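Local structure of translation initiation factor eIF2b-like protein (Chaetomium thermophilum, 4ZEM) at residues Trp15-Leu24 with Ala48-Lys59; Glu25-Lys36 with Ala75-Ala83. The protein probably serves as the beta subunit of eIF2B, a complex that acts in translation initiation as guanine nucleotide exchange factor for eIF2. All blocks are in the same frame, centred on the assembly; numbering follows the deposited sequence.

Interaction 1: residues Trp15-Leu24 with Ala48-Lys59; sequences WTKSLRDQSL and AIAQLLRQVVAK
Ala48 and Trp15 meet where helix 12-18 lies against helix 43-59 in the N-terminal helical bundle. After Trp15 and Thr16 the chain makes a type I beta turn from Leu19 to Gln22 and enters helix 24-37 with Ser23 as its N-cap. At Ala48, the carbonyl O lies 3.5 Å from Trp15 CH2. One turn on, Gln51 stretches its amide to the methyl CG2 of Thr16, its NE2 at 3.5 Å, while its CB touches Leu19 CD2. Leu52 presents CB at the edge of the Trp15 indole, in the ring plane, 4.0 Å from CH2; one face of the same ring carries Leu19 CD1. Arg54 runs out extended, and its NH1 comes 3.6 Å from Arg20 NH2, the two guanidinium planes steeply inclined; a long, weak ion pair to Glu168 of helix 154-182 may partly offset this meeting of like charges. Gln55 CG packs against Leu19 CG; the bend at chi2 (-58°) then turns the amide so that NE2 lies 3.4 Å from Arg20 CG, across the arginine's aliphatic stem, the two side chains at about a right angle. Val56 CG2 meets Leu24 CD1 at 3.8 Å. Last comes Lys59, whose extended chain passes Leu24 and reaches the turn, where NZ donates weakly to Arg20 O at 3.3 Å and also to Gln22 O. Shortened to an alanine here, the helix would probably leave both carbonyls without their shared ammonium partner and the turn less firmly tied. The bond from Lys59 NZ to Gln22 O measures 2.5 Å, with a C=O...NZ angle of 162°.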
ATOM      1  N   TRP A  15      20.290   4.079  -2.089  1.00 76.83           N
ATOM      2  CA  TRP A  15      19.790   4.509  -0.788  1.00 80.04           C
ATOM      3  C   TRP A  15      19.621   3.317   0.149  1.00 89.06           C
ATOM      4  O   TRP A  15      19.918   3.402   1.340  1.00 94.81           O
ATOM      5  CB  TRP A  15      18.456   5.250  -0.938  1.00 71.02           C
ATOM      6  CG  TRP A  15      17.848   5.682   0.368  1.00 67.99           C
ATOM      7  CD1 TRP A  15      18.097   6.842   1.039  1.00 67.55           C
ATOM      8  CD2 TRP A  15      16.883   4.964   1.155  1.00 67.89           C
ATOM      9  NE1 TRP A  15      17.356   6.892   2.196  1.00 66.13           N
ATOM     10  CE2 TRP A  15      16.602   5.752   2.291  1.00 67.82           C
ATOM     11  CE3 TRP A  15      16.230   3.735   1.007  1.00 62.65           C
ATOM     12  CZ2 TRP A  15      15.696   5.352   3.274  1.00 65.69           C
ATOM     13  CZ3 TRP A  15      15.332   3.338   1.986  1.00 60.96           C
ATOM     14  CH2 TRP A  15      15.073   4.145   3.106  1.00 60.48           C
ATOM     15  N   THR A  16      19.149   2.206  -0.405  1.00 86.80           N
ATOM     16  CA  THR A  16      18.870   1.003   0.374  1.00 90.22           C
ATOM     17  C   THR A  16      20.097   0.366   1.040  1.00 98.05           C
ATOM     18  O   THR A  16      20.001  -0.117   2.170  1.00 94.73           O
ATOM     19  CB  THR A  16      18.175  -0.060  -0.499  1.00 83.00           C
ATOM     20  OG1 THR A  16      17.008   0.514  -1.101  1.00 85.42           O
ATOM     21  CG2 THR A  16      17.754  -1.257   0.340  1.00 66.31           C
ATOM     22  N   LYS A  17      21.247   0.361   0.370  1.00101.86           N
ATOM     23  CA  LYS A  17      22.413  -0.295   0.965  1.00116.68           C
ATOM     24  C   LYS A  17      23.394   0.650   1.652  1.00116.86           C
ATOM     25  O   LYS A  17      24.428   0.214   2.159  1.00126.27           O
ATOM     26  CB  LYS A  17      23.167  -1.122  -0.078  1.00126.53           C
ATOM     27  CG  LYS A  17      23.110  -2.611   0.217  1.00132.69           C
ATOM     28  CD  LYS A  17      23.526  -2.872   1.668  1.00133.32           C
ATOM     29  CE  LYS A  17      23.938  -4.314   1.903  1.00132.85           C
ATOM     30  NZ  LYS A  17      25.109  -4.698   1.065  1.00136.94           N
ATOM     31  N   SER A  18      23.074   1.935   1.677  1.00108.38           N
ATOM     32  CA  SER A  18      23.793   2.848   2.545  1.00105.57           C
ATOM     33  C   SER A  18      23.072   2.918   3.882  1.00 98.44           C
ATOM     34  O   SER A  18      23.594   3.448   4.850  1.00100.18           O
ATOM     35  CB  SER A  18      23.900   4.234   1.914  1.00113.88           C
ATOM     36  OG  SER A  18      22.705   4.575   1.235  1.00114.51           O
ATOM     37  N   LEU A  19      21.881   2.332   3.923  1.00 95.23           N
ATOM     38  CA  LEU A  19      20.988   2.431   5.076  1.00 95.92           C
ATOM     39  C   LEU A  19      21.641   2.008   6.397  1.00107.52           C
ATOM     40  O   LEU A  19      21.555   2.719   7.402  1.00109.35           O
ATOM     41  CB  LEU A  19      19.742   1.584   4.806  1.00 83.20           C
ATOM     42  CG  LEU A  19      18.424   1.998   5.441  1.00 79.56           C
ATOM     43  CD1 LEU A  19      18.036   3.381   4.962  1.00 83.26           C
ATOM     44  CD2 LEU A  19      17.351   0.989   5.075  1.00 79.80           C
ATOM     45  N   ARG A  20      22.290   0.849   6.386  1.00108.37           N
ATOM     46  CA  ARG A  20      22.798   0.234   7.609  1.00111.07           C
ATOM     47  C   ARG A  20      24.158   0.793   8.036  1.00114.75           C
ATOM     48  O   ARG A  20      24.547   0.668   9.197  1.00115.41           O
ATOM     49  CB  ARG A  20      22.846  -1.289   7.455  1.00118.01           C
ATOM     50  CG  ARG A  20      21.532  -1.953   7.887  1.00121.71           C
ATOM     51  CD  ARG A  20      20.987  -2.937   6.866  1.00125.78           C
ATOM     52  NE  ARG A  20      19.528  -2.990   6.917  1.00123.80           N
ATOM     53  CZ  ARG A  20      18.749  -3.269   5.876  1.00130.26           C
ATOM     54  NH1 ARG A  20      19.289  -3.532   4.695  1.00131.15           N
ATOM     55  NH2 ARG A  20      17.430  -3.295   6.016  1.00130.40           N
ATOM     56  N   ASP A  21      24.875   1.408   7.099  1.00115.89           N
ATOM     57  CA  ASP A  21      26.137   2.083   7.415  1.00128.05           C
ATOM     58  C   ASP A  21      26.133   3.578   7.102  1.00124.94           C
ATOM     59  O   ASP A  21      27.150   4.140   6.690  1.00130.69           O
ATOM     60  CB  ASP A  21      27.305   1.427   6.669  1.00142.56           C
ATOM     61  CG  ASP A  21      27.535  -0.015   7.089  1.00150.36           C
ATOM     62  OD1 ASP A  21      27.733  -0.253   8.301  1.00152.43           O
ATOM     63  OD2 ASP A  21      27.538  -0.906   6.212  1.00154.01           O
ATOM     64  N   GLN A  22      24.961   4.192   7.207  1.00118.70           N
ATOM     65  CA  GLN A  22      24.840   5.647   7.197  1.00115.64           C
ATOM     66  C   GLN A  22      24.254   6.124   8.524  1.00112.85           C
ATOM     67  O   GLN A  22      23.684   5.325   9.268  1.00116.94           O
ATOM     68  CB  GLN A  22      23.998   6.102   6.022  1.00118.47           C
ATOM     69  CG  GLN A  22      24.223   7.518   5.604  1.00121.96           C
ATOM     70  CD  GLN A  22      23.479   7.825   4.331  1.00123.60           C
ATOM     71  OE1 GLN A  22      22.335   7.407   4.151  1.00118.71           O
ATOM     72  NE2 GLN A  22      24.145   8.511   3.410  1.00129.34           N
ATOM     73  N   SER A  23      24.382   7.409   8.835  1.00100.31           N
ATOM     74  CA  SER A  23      23.755   7.891  10.056  1.00 88.70           C
ATOM     75  C   SER A  23      22.255   8.002   9.815  1.00 84.81           C
ATOM     76  O   SER A  23      21.814   8.142   8.674  1.00 85.91           O
ATOM     77  CB  SER A  23      24.316   9.249  10.459  1.00 78.47           C
ATOM     78  OG  SER A  23      23.621  10.294   9.795  1.00 83.29           O
ATOM     79  N   LEU A  24      21.476   7.918  10.890  1.00 79.90           N
ATOM     80  CA  LEU A  24      20.028   7.785  10.778  1.00 68.67           C
ATOM     81  C   LEU A  24      19.480   9.026  10.084  1.00 79.63           C
ATOM     82  O   LEU A  24      18.661   8.937   9.167  1.00 79.49           O
ATOM     83  CB  LEU A  24      19.386   7.595  12.154  1.00 62.70           C
ATOM     84  CG  LEU A  24      17.871   7.747  12.263  1.00 63.21           C
ATOM     85  CD1 LEU A  24      17.157   6.804  11.293  1.00 56.47           C
ATOM     86  CD2 LEU A  24      17.432   7.495  13.690  1.00 59.09           C
ATOM     87  N   ALA A  48      10.140   1.627   1.137  1.00 49.11           N
ATOM     88  CA  ALA A  48      11.187   2.549   1.573  1.00 58.21           C
ATOM     89  C   ALA A  48      10.866   3.105   2.957  1.00 51.68           C
ATOM     90  O   ALA A  48      11.752   3.229   3.799  1.00 54.55           O
ATOM     91  CB  ALA A  48      11.367   3.680   0.565  1.00 51.65           C
ATOM     92  N   ILE A  49       9.597   3.422   3.193  1.00 57.57           N
ATOM     93  CA  ILE A  49       9.166   3.918   4.495  1.00 58.06           C
ATOM     94  C   ILE A  49       9.387   2.860   5.578  1.00 55.03           C
ATOM     95  O   ILE A  49       9.902   3.162   6.657  1.00 54.66           O
ATOM     96  CB  ILE A  49       7.681   4.331   4.482  1.00 52.35           C
ATOM     97  CG1 ILE A  49       7.443   5.424   3.438  1.00 52.83           C
ATOM     98  CG2 ILE A  49       7.250   4.815   5.858  1.00 52.38           C
ATOM     99  CD1 ILE A  49       8.254   6.686   3.678  1.00 55.05           C
ATOM    100  N   ALA A  50       9.025   1.618   5.271  1.00 49.49           N
ATOM    101  CA  ALA A  50       9.186   0.516   6.218  1.00 53.41           C
ATOM    102  C   ALA A  50      10.658   0.319   6.603  1.00 52.98           C
ATOM    103  O   ALA A  50      10.986   0.125   7.772  1.00 55.77           O
ATOM    104  CB  ALA A  50       8.607  -0.776   5.633  1.00 41.71           C
ATOM    105  N   GLN A  51      11.541   0.382   5.616  1.00 51.40           N
ATOM    106  CA  GLN A  51      12.968   0.222   5.863  1.00 50.38           C
ATOM    107  C   GLN A  51      13.557   1.369   6.682  1.00 53.21           C
ATOM    108  O   GLN A  51      14.396   1.149   7.564  1.00 51.59           O
ATOM    109  CB  GLN A  51      13.717   0.080   4.536  1.00 48.75           C
ATOM    110  CG  GLN A  51      13.815  -1.356   4.064  1.00 64.30           C
ATOM    111  CD  GLN A  51      14.340  -1.480   2.655  1.00 77.34           C
ATOM    112  OE1 GLN A  51      14.020  -0.668   1.788  1.00 87.34           O
ATOM    113  NE2 GLN A  51      15.156  -2.498   2.416  1.00 81.19           N
ATOM    114  N   LEU A  52      13.131   2.592   6.380  1.00 50.43           N
ATOM    115  CA  LEU A  52      13.601   3.760   7.118  1.00 54.65           C
ATOM    116  C   LEU A  52      13.106   3.696   8.566  1.00 62.09           C
ATOM    117  O   LEU A  52      13.859   3.990   9.497  1.00 56.13           O
ATOM    118  CB  LEU A  52      13.141   5.054   6.430  1.00 55.86           C
ATOM    119  CG  LEU A  52      13.671   6.410   6.926  1.00 61.09           C
ATOM    120  CD1 LEU A  52      12.956   6.927   8.180  1.00 61.30           C
ATOM    121  CD2 LEU A  52      15.182   6.355   7.133  1.00 52.08           C
ATOM    122  N   LEU A  53      11.840   3.322   8.747  1.00 59.68           N
ATOM    123  CA  LEU A  53      11.260   3.218  10.083  1.00 55.23           C
ATOM    124  C   LEU A  53      11.959   2.130  10.895  1.00 57.62           C
ATOM    125  O   LEU A  53      12.139   2.265  12.107  1.00 48.50           O
ATOM    126  CB  LEU A  53       9.757   2.946  10.004  1.00 47.25           C
ATOM    127  CG  LEU A  53       8.922   4.126   9.498  1.00 49.09           C
ATOM    128  CD1 LEU A  53       7.434   3.842   9.657  1.00 45.16           C
ATOM    129  CD2 LEU A  53       9.315   5.420  10.214  1.00 43.25           C
ATOM    130  N   ARG A  54      12.369   1.062  10.218  1.00 55.90           N
ATOM    131  CA  ARG A  54      13.130   0.002  10.866  1.00 58.89           C
ATOM    132  C   ARG A  54      14.456   0.536  11.409  1.00 66.63           C
ATOM    133  O   ARG A  54      14.896   0.159  12.499  1.00 65.10           O
ATOM    134  CB  ARG A  54      13.394  -1.145   9.897  1.00 47.08           C
ATOM    135  CG  ARG A  54      13.968  -2.384  10.558  1.00 52.44           C
ATOM    136  CD  ARG A  54      14.198  -3.488   9.546  1.00 53.78           C
ATOM    137  NE  ARG A  54      14.868  -4.635  10.142  1.00 62.44           N
ATOM    138  CZ  ARG A  54      16.180  -4.836  10.099  1.00 67.00           C
ATOM    139  NH1 ARG A  54      16.966  -3.966   9.479  1.00 59.32           N
ATOM    140  NH2 ARG A  54      16.704  -5.912  10.671  1.00 69.26           N
ATOM    141  N   GLN A  55      15.078   1.426  10.646  1.00 49.49           N
ATOM    142  CA  GLN A  55      16.348   2.011  11.043  1.00 57.74           C
ATOM    143  C   GLN A  55      16.145   3.016  12.176  1.00 63.81           C
ATOM    144  O   GLN A  55      17.020   3.197  13.024  1.00 70.84           O
ATOM    145  CB  GLN A  55      17.008   2.703   9.851  1.00 53.29           C
ATOM    146  CG  GLN A  55      17.719   1.766   8.905  1.00 65.55           C
ATOM    147  CD  GLN A  55      18.797   0.942   9.580  1.00 79.47           C
ATOM    148  OE1 GLN A  55      19.556   1.445  10.407  1.00 84.35           O
ATOM    149  NE2 GLN A  55      18.869  -0.337   9.223  1.00 80.85           N
ATOM    150  N   VAL A  56      14.978   3.653  12.191  1.00 62.07           N
ATOM    151  CA  VAL A  56      14.603   4.539  13.288  1.00 64.91           C
ATOM    152  C   VAL A  56      14.476   3.748  14.586  1.00 64.29           C
ATOM    153  O   VAL A  56      14.979   4.162  15.626  1.00 66.19           O
ATOM    154  CB  VAL A  56      13.280   5.275  12.983  1.00 61.73           C
ATOM    155  CG1 VAL A  56      12.761   5.997  14.211  1.00 50.10           C
ATOM    156  CG2 VAL A  56      13.471   6.244  11.831  1.00 61.88           C
ATOM    157  N   VAL A  57      13.822   2.593  14.514  1.00 61.74           N
ATOM    158  CA  VAL A  57      13.687   1.719  15.675  1.00 59.93           C
ATOM    159  C   VAL A  57      15.068   1.275  16.148  1.00 60.42           C
ATOM    160  O   VAL A  57      15.350   1.250  17.344  1.00 70.63           O
ATOM    161  CB  VAL A  57      12.809   0.487  15.369  1.00 57.70           C
ATOM    162  CG1 VAL A  57      12.822  -0.483  16.542  1.00 59.64           C
ATOM    163  CG2 VAL A  57      11.386   0.923  15.055  1.00 47.25           C
ATOM    164  N   ALA A  58      15.927   0.933  15.195  1.00 62.91           N
ATOM    165  CA  ALA A  58      17.265   0.434  15.497  1.00 61.69           C
ATOM    166  C   ALA A  58      18.244   1.489  16.025  1.00 60.54           C
ATOM    167  O   ALA A  58      18.941   1.248  17.002  1.00 74.31           O
ATOM    168  CB  ALA A  58      17.855  -0.228  14.259  1.00 57.05           C
ATOM    169  N   LYS A  59      18.320   2.640  15.366  1.00 61.53           N
ATOM    170  CA  LYS A  59      19.357   3.620  15.675  1.00 62.04           C
ATOM    171  C   LYS A  59      18.950   4.823  16.532  1.00 66.53           C
ATOM    172  O   LYS A  59      19.813   5.445  17.147  1.00 65.90           O
ATOM    173  CB  LYS A  59      19.980   4.127  14.376  1.00 67.69           C
ATOM    174  CG  LYS A  59      20.595   3.034  13.517  1.00 63.09           C
ATOM    175  CD  LYS A  59      21.324   3.638  12.330  1.00 83.18           C
ATOM    176  CE  LYS A  59      22.238   2.631  11.655  1.00 88.62           C
ATOM    177  NZ  LYS A  59      23.198   3.303  10.734  1.00 95.01           N
TER

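Interaction 2: residues Glu25-Lys36 with Ala75-Ala83; sequences EASIESLIFLLK and AGARLARAA
Glu25 and Arg78 form a salt bridge at one edge of a near-parallel helix pair, 25-36 and 75-82, whose axes cross at -24° and approach to 9.0 Å. The guanidinium grips the carboxylate end-on, NH1 and NH2 both bonding to Glu25 OE2 on its syn side, at 3.1 and 3.2 Å. Ile28 lays CG2 over the centre of one guanidinium face, 4.1 Å above the plane, so the charged group has an apolar floor. Glu29, one turn after Glu25, completes the network: its chain bends at chi2 (52°), bringing OE2 to the guanidinium edge, 3.1 Å from Arg78 NH1, with the planes nearly coplanar. Beyond the charges the interface is aliphatic. Leu31 joins Ile28, Ile32 and Leu35 around Leu79, which enters as a knob into a hole; Ile32 CD1 lies 3.6 Å from Leu79 CD2. Leu35 sets its CB against the methyls of Ala82 and Ala83, where helix 65-82 ends, and Lys36 CG rests on Ala82 CB. Helix 43-59 packs against both helices of the pair: its Leu52 touches Ile28, Leu31 and Leu79, and its Ile49 also packs on Leu79.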
ATOM      1  N   GLU A  25      19.983  10.181  10.510  1.00 84.89           N
ATOM      2  CA  GLU A  25      19.527  11.463   9.996  1.00 88.47           C
ATOM      3  C   GLU A  25      19.875  11.616   8.524  1.00 90.93           C
ATOM      4  O   GLU A  25      19.103  12.180   7.748  1.00 95.51           O
ATOM      5  CB  GLU A  25      20.120  12.615  10.819  1.00 89.33           C
ATOM      6  CG  GLU A  25      19.600  13.984  10.395  1.00 94.92           C
ATOM      7  CD  GLU A  25      18.128  14.193  10.748  1.00100.67           C
ATOM      8  OE1 GLU A  25      17.557  13.376  11.507  1.00 92.79           O
ATOM      9  OE2 GLU A  25      17.537  15.174  10.251  1.00107.17           O
ATOM     10  N   ALA A  26      21.042  11.111   8.142  1.00 84.93           N
ATOM     11  CA  ALA A  26      21.434  11.125   6.744  1.00 85.63           C
ATOM     12  C   ALA A  26      20.498  10.254   5.893  1.00 78.24           C
ATOM     13  O   ALA A  26      20.098  10.660   4.803  1.00 79.57           O
ATOM     14  CB  ALA A  26      22.875  10.671   6.597  1.00 77.21           C
ATOM     15  N   SER A  27      20.135   9.073   6.395  1.00 66.89           N
ATOM     16  CA  SER A  27      19.205   8.189   5.682  1.00 78.28           C
ATOM     17  C   SER A  27      17.827   8.823   5.508  1.00 76.12           C
ATOM     18  O   SER A  27      17.240   8.758   4.427  1.00 80.04           O
ATOM     19  CB  SER A  27      19.052   6.845   6.403  1.00 68.96           C
ATOM     20  OG  SER A  27      20.300   6.206   6.596  1.00 71.39           O
ATOM     21  N   ILE A  28      17.325   9.441   6.572  1.00 73.08           N
ATOM     22  CA  ILE A  28      16.021  10.095   6.537  1.00 73.81           C
ATOM     23  C   ILE A  28      16.044  11.228   5.517  1.00 76.40           C
ATOM     24  O   ILE A  28      15.131  11.361   4.707  1.00 78.84           O
ATOM     25  CB  ILE A  28      15.615  10.658   7.924  1.00 74.86           C
ATOM     26  CG1 ILE A  28      15.579   9.547   8.977  1.00 75.29           C
ATOM     27  CG2 ILE A  28      14.257  11.345   7.850  1.00 64.60           C
ATOM     28  CD1 ILE A  28      15.203  10.035  10.375  1.00 73.30           C
ATOM     29  N   GLU A  29      17.104  12.030   5.549  1.00 76.28           N
ATOM     30  CA  GLU A  29      17.228  13.176   4.651  1.00 84.82           C
ATOM     31  C   GLU A  29      17.405  12.779   3.184  1.00 84.98           C
ATOM     32  O   GLU A  29      16.904  13.460   2.290  1.00 85.33           O
ATOM     33  CB  GLU A  29      18.392  14.064   5.086  1.00 93.10           C
ATOM     34  CG  GLU A  29      18.281  15.490   4.580  1.00108.37           C
ATOM     35  CD  GLU A  29      16.934  16.114   4.901  1.00112.42           C
ATOM     36  OE1 GLU A  29      16.342  16.749   4.002  1.00113.49           O
ATOM     37  OE2 GLU A  29      16.472  15.977   6.054  1.00111.00           O
ATOM     38  N   SER A  30      18.131  11.694   2.938  1.00 84.40           N
ATOM     39  CA  SER A  30      18.277  11.165   1.583  1.00 86.56           C
ATOM     40  C   SER A  30      16.927  10.713   1.031  1.00 83.01           C
ATOM     41  O   SER A  30      16.604  10.970  -0.128  1.00 84.77           O
ATOM     42  CB  SER A  30      19.276  10.007   1.545  1.00 85.95           C
ATOM     43  OG  SER A  30      20.397  10.265   2.368  1.00 97.84           O
ATOM     44  N   LEU A  31      16.147  10.025   1.860  1.00 78.22           N
ATOM     45  CA  LEU A  31      14.828   9.565   1.439  1.00 77.67           C
ATOM     46  C   LEU A  31      13.903  10.751   1.176  1.00 79.86           C
ATOM     47  O   LEU A  31      13.142  10.743   0.210  1.00 77.07           O
ATOM     48  CB  LEU A  31      14.208   8.636   2.486  1.00 64.88           C
ATOM     49  CG  LEU A  31      12.907   7.934   2.078  1.00 62.45           C
ATOM     50  CD1 LEU A  31      12.978   7.424   0.642  1.00 57.05           C
ATOM     51  CD2 LEU A  31      12.549   6.810   3.040  1.00 56.17           C
ATOM     52  N   ILE A  32      13.986  11.770   2.030  1.00 81.18           N
ATOM     53  CA  ILE A  32      13.191  12.983   1.859  1.00 77.75           C
ATOM     54  C   ILE A  32      13.509  13.592   0.502  1.00 84.01           C
ATOM     55  O   ILE A  32      12.618  14.027  -0.225  1.00 91.44           O
ATOM     56  CB  ILE A  32      13.468  14.024   2.971  1.00 75.91           C
ATOM     57  CG1 ILE A  32      12.987  13.516   4.328  1.00 76.03           C
ATOM     58  CG2 ILE A  32      12.783  15.347   2.658  1.00 67.51           C
ATOM     59  CD1 ILE A  32      11.494  13.521   4.473  1.00 81.87           C
ATOM     60  N   PHE A  33      14.792  13.585   0.161  1.00 83.34           N
ATOM     61  CA  PHE A  33      15.259  14.106  -1.114  1.00 92.32           C
ATOM     62  C   PHE A  33      14.668  13.316  -2.281  1.00 86.33           C
ATOM     63  O   PHE A  33      14.235  13.898  -3.276  1.00 85.91           O
ATOM     64  CB  PHE A  33      16.788  14.079  -1.164  1.00 93.52           C
ATOM     65  CG  PHE A  33      17.364  14.603  -2.445  1.00102.20           C
ATOM     66  CD1 PHE A  33      17.411  15.964  -2.691  1.00110.38           C
ATOM     67  CD2 PHE A  33      17.868  13.735  -3.401  1.00105.38           C
ATOM     68  CE1 PHE A  33      17.944  16.451  -3.869  1.00116.56           C
ATOM     69  CE2 PHE A  33      18.402  14.215  -4.581  1.00110.44           C
ATOM     70  CZ  PHE A  33      18.441  15.574  -4.814  1.00115.16           C
ATOM     71  N   LEU A  34      14.654  11.992  -2.154  1.00 82.04           N
ATOM     72  CA  LEU A  34      14.118  11.123  -3.202  1.00 82.81           C
ATOM     73  C   LEU A  34      12.620  11.338  -3.407  1.00 80.79           C
ATOM     74  O   LEU A  34      12.138  11.345  -4.541  1.00 83.44           O
ATOM     75  CB  LEU A  34      14.404   9.652  -2.887  1.00 75.66           C
ATOM     76  CG  LEU A  34      15.881   9.256  -2.875  1.00 74.88           C
ATOM     77  CD1 LEU A  34      16.060   7.802  -2.476  1.00 68.47           C
ATOM     78  CD2 LEU A  34      16.498   9.511  -4.240  1.00 73.46           C
ATOM     79  N   LEU A  35      11.890  11.508  -2.310  1.00 70.26           N
ATOM     80  CA  LEU A  35      10.450  11.732  -2.378  1.00 69.09           C
ATOM     81  C   LEU A  35      10.091  13.057  -3.052  1.00 82.44           C
ATOM     82  O   LEU A  35       9.160  13.112  -3.856  1.00 85.60           O
ATOM     83  CB  LEU A  35       9.841  11.687  -0.979  1.00 69.81           C
ATOM     84  CG  LEU A  35       9.940  10.361  -0.224  1.00 65.01           C
ATOM     85  CD1 LEU A  35       9.407  10.520   1.190  1.00 63.94           C
ATOM     86  CD2 LEU A  35       9.173   9.286  -0.962  1.00 53.93           C
ATOM     87  N   LYS A  36      10.825  14.118  -2.719  1.00 86.97           N
ATOM     88  CA  LYS A  36      10.578  15.441  -3.296  1.00 92.20           C
ATOM     89  C   LYS A  36      10.898  15.520  -4.790  1.00 96.63           C
ATOM     90  O   LYS A  36      10.153  16.133  -5.556  1.00 96.38           O
ATOM     91  CB  LYS A  36      11.373  16.514  -2.547  1.00 96.73           C
ATOM     92  CG  LYS A  36      11.001  16.669  -1.081  1.00 97.70           C
ATOM     93  CD  LYS A  36      11.643  17.915  -0.488  1.00104.28           C
ATOM     94  CE  LYS A  36      13.140  17.958  -0.764  1.00109.86           C
ATOM     95  NZ  LYS A  36      13.800  19.126  -0.109  1.00112.85           N
ATOM     96  N   ALA A  75       9.434  10.807  12.608  1.00 51.42           N
ATOM     97  CA  ALA A  75      10.112  10.487  11.357  1.00 57.03           C
ATOM     98  C   ALA A  75       9.089  10.272  10.246  1.00 63.27           C
ATOM     99  O   ALA A  75       9.287  10.715   9.115  1.00 68.55           O
ATOM    100  CB  ALA A  75      10.994   9.263  11.519  1.00 49.74           C
ATOM    101  N   GLY A  76       7.995   9.591  10.582  1.00 54.27           N
ATOM    102  CA  GLY A  76       6.932   9.329   9.631  1.00 58.15           C
ATOM    103  C   GLY A  76       6.288  10.611   9.143  1.00 62.25           C
ATOM    104  O   GLY A  76       5.943  10.738   7.966  1.00 57.09           O
ATOM    105  N   ALA A  77       6.127  11.562  10.055  1.00 49.26           N
ATOM    106  CA  ALA A  77       5.523  12.850   9.739  1.00 62.10           C
ATOM    107  C   ALA A  77       6.359  13.623   8.721  1.00 66.55           C
ATOM    108  O   ALA A  77       5.821  14.263   7.816  1.00 68.67           O
ATOM    109  CB  ALA A  77       5.340  13.665  11.005  1.00 53.87           C
ATOM    110  N   ARG A  78       7.676  13.571   8.895  1.00 70.53           N
ATOM    111  CA  ARG A  78       8.624  14.250   8.015  1.00 69.05           C
ATOM    112  C   ARG A  78       8.582  13.679   6.600  1.00 70.12           C
ATOM    113  O   ARG A  78       8.578  14.415   5.613  1.00 76.58           O
ATOM    114  CB  ARG A  78      10.035  14.111   8.586  1.00 60.04           C
ATOM    115  CG  ARG A  78      10.259  14.897   9.853  1.00 64.80           C
ATOM    116  CD  ARG A  78      11.688  14.790  10.358  1.00 66.01           C
ATOM    117  NE  ARG A  78      12.693  15.229   9.399  1.00 76.53           N
ATOM    118  CZ  ARG A  78      14.000  15.058   9.578  1.00 79.09           C
ATOM    119  NH1 ARG A  78      14.865  15.486   8.666  1.00 75.14           N
ATOM    120  NH2 ARG A  78      14.442  14.454  10.674  1.00 71.57           N
ATOM    121  N   LEU A  79       8.564  12.355   6.519  1.00 68.38           N
ATOM    122  CA  LEU A  79       8.500  11.660   5.248  1.00 64.82           C
ATOM    123  C   LEU A  79       7.186  11.958   4.546  1.00 61.24           C
ATOM    124  O   LEU A  79       7.147  12.161   3.344  1.00 62.37           O
ATOM    125  CB  LEU A  79       8.657  10.162   5.464  1.00 60.82           C
ATOM    126  CG  LEU A  79       9.993   9.747   6.065  1.00 62.13           C
ATOM    127  CD1 LEU A  79       9.971   8.295   6.498  1.00 51.69           C
ATOM    128  CD2 LEU A  79      11.121  10.002   5.084  1.00 67.86           C
ATOM    129  N   ALA A  80       6.107  11.983   5.313  1.00 57.70           N
ATOM    130  CA  ALA A  80       4.789  12.256   4.770  1.00 55.85           C
ATOM    131  C   ALA A  80       4.736  13.653   4.188  1.00 69.93           C
ATOM    132  O   ALA A  80       4.127  13.881   3.150  1.00 68.63           O
ATOM    133  CB  ALA A  80       3.734  12.098   5.848  1.00 49.85           C
ATOM    134  N   ARG A  81       5.374  14.587   4.877  1.00 79.19           N
ATOM    135  CA  ARG A  81       5.407  15.978   4.453  1.00 89.41           C
ATOM    136  C   ARG A  81       6.111  16.154   3.112  1.00 85.56           C
ATOM    137  O   ARG A  81       5.691  16.956   2.286  1.00 92.77           O
ATOM    138  CB  ARG A  81       6.067  16.843   5.525  1.00100.25           C
ATOM    139  CG  ARG A  81       5.702  18.314   5.446  1.00116.36           C
ATOM    140  CD  ARG A  81       6.350  19.100   6.572  1.00126.10           C
ATOM    141  NE  ARG A  81       7.798  18.921   6.598  1.00131.68           N
ATOM    142  CZ  ARG A  81       8.601  19.480   7.496  1.00135.97           C
ATOM    143  NH1 ARG A  81       9.907  19.262   7.446  1.00134.59           N
ATOM    144  NH2 ARG A  81       8.096  20.255   8.444  1.00137.80           N
ATOM    145  N   ALA A  82       7.186  15.405   2.907  1.00 68.10           N
ATOM    146  CA  ALA A  82       7.942  15.477   1.674  1.00 61.40           C
ATOM    147  C   ALA A  82       7.067  15.079   0.498  1.00 68.14           C
ATOM    148  O   ALA A  82       7.137  15.688  -0.564  1.00 75.89           O
ATOM    149  CB  ALA A  82       9.163  14.581   1.752  1.00 65.21           C
ATOM    150  N   ALA A  83       6.240  14.058   0.687  1.00 66.16           N
ATOM    151  CA  ALA A  83       5.356  13.600  -0.379  1.00 67.98           C
ATOM    152  C   ALA A  83       3.909  13.513   0.104  1.00 71.51           C
ATOM    153  O   ALA A  83       3.403  12.421   0.364  1.00 59.37           O
ATOM    154  CB  ALA A  83       5.825  12.250  -0.914  1.00 55.93           C
TER

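How the interactions relate
Both contacts belong to the N-terminal helical bundle, and their segments interleave along the chain. Helix 43-59, a partner in interaction 1, also packs on both helices of interaction 2, with Leu52 common to the two. They touch directly as well: the indole NE1 of Trp15 probably donates to Ser27 O, 2.9 Å away, while its ring packs on Ser30 and Leu31. Each is partly buried: apolar groups lie toward the inside, joined in interaction 1 by a buried glutamine, and charged ends toward the surface. In interaction 1 a short helix and turn rest on helix 43-59 through an indole, leucines and glutamines, with a lysine tying the turn's carbonyls; in interaction 2 two regular helices mesh through a leucine knob, beside an arginine-glutamate network.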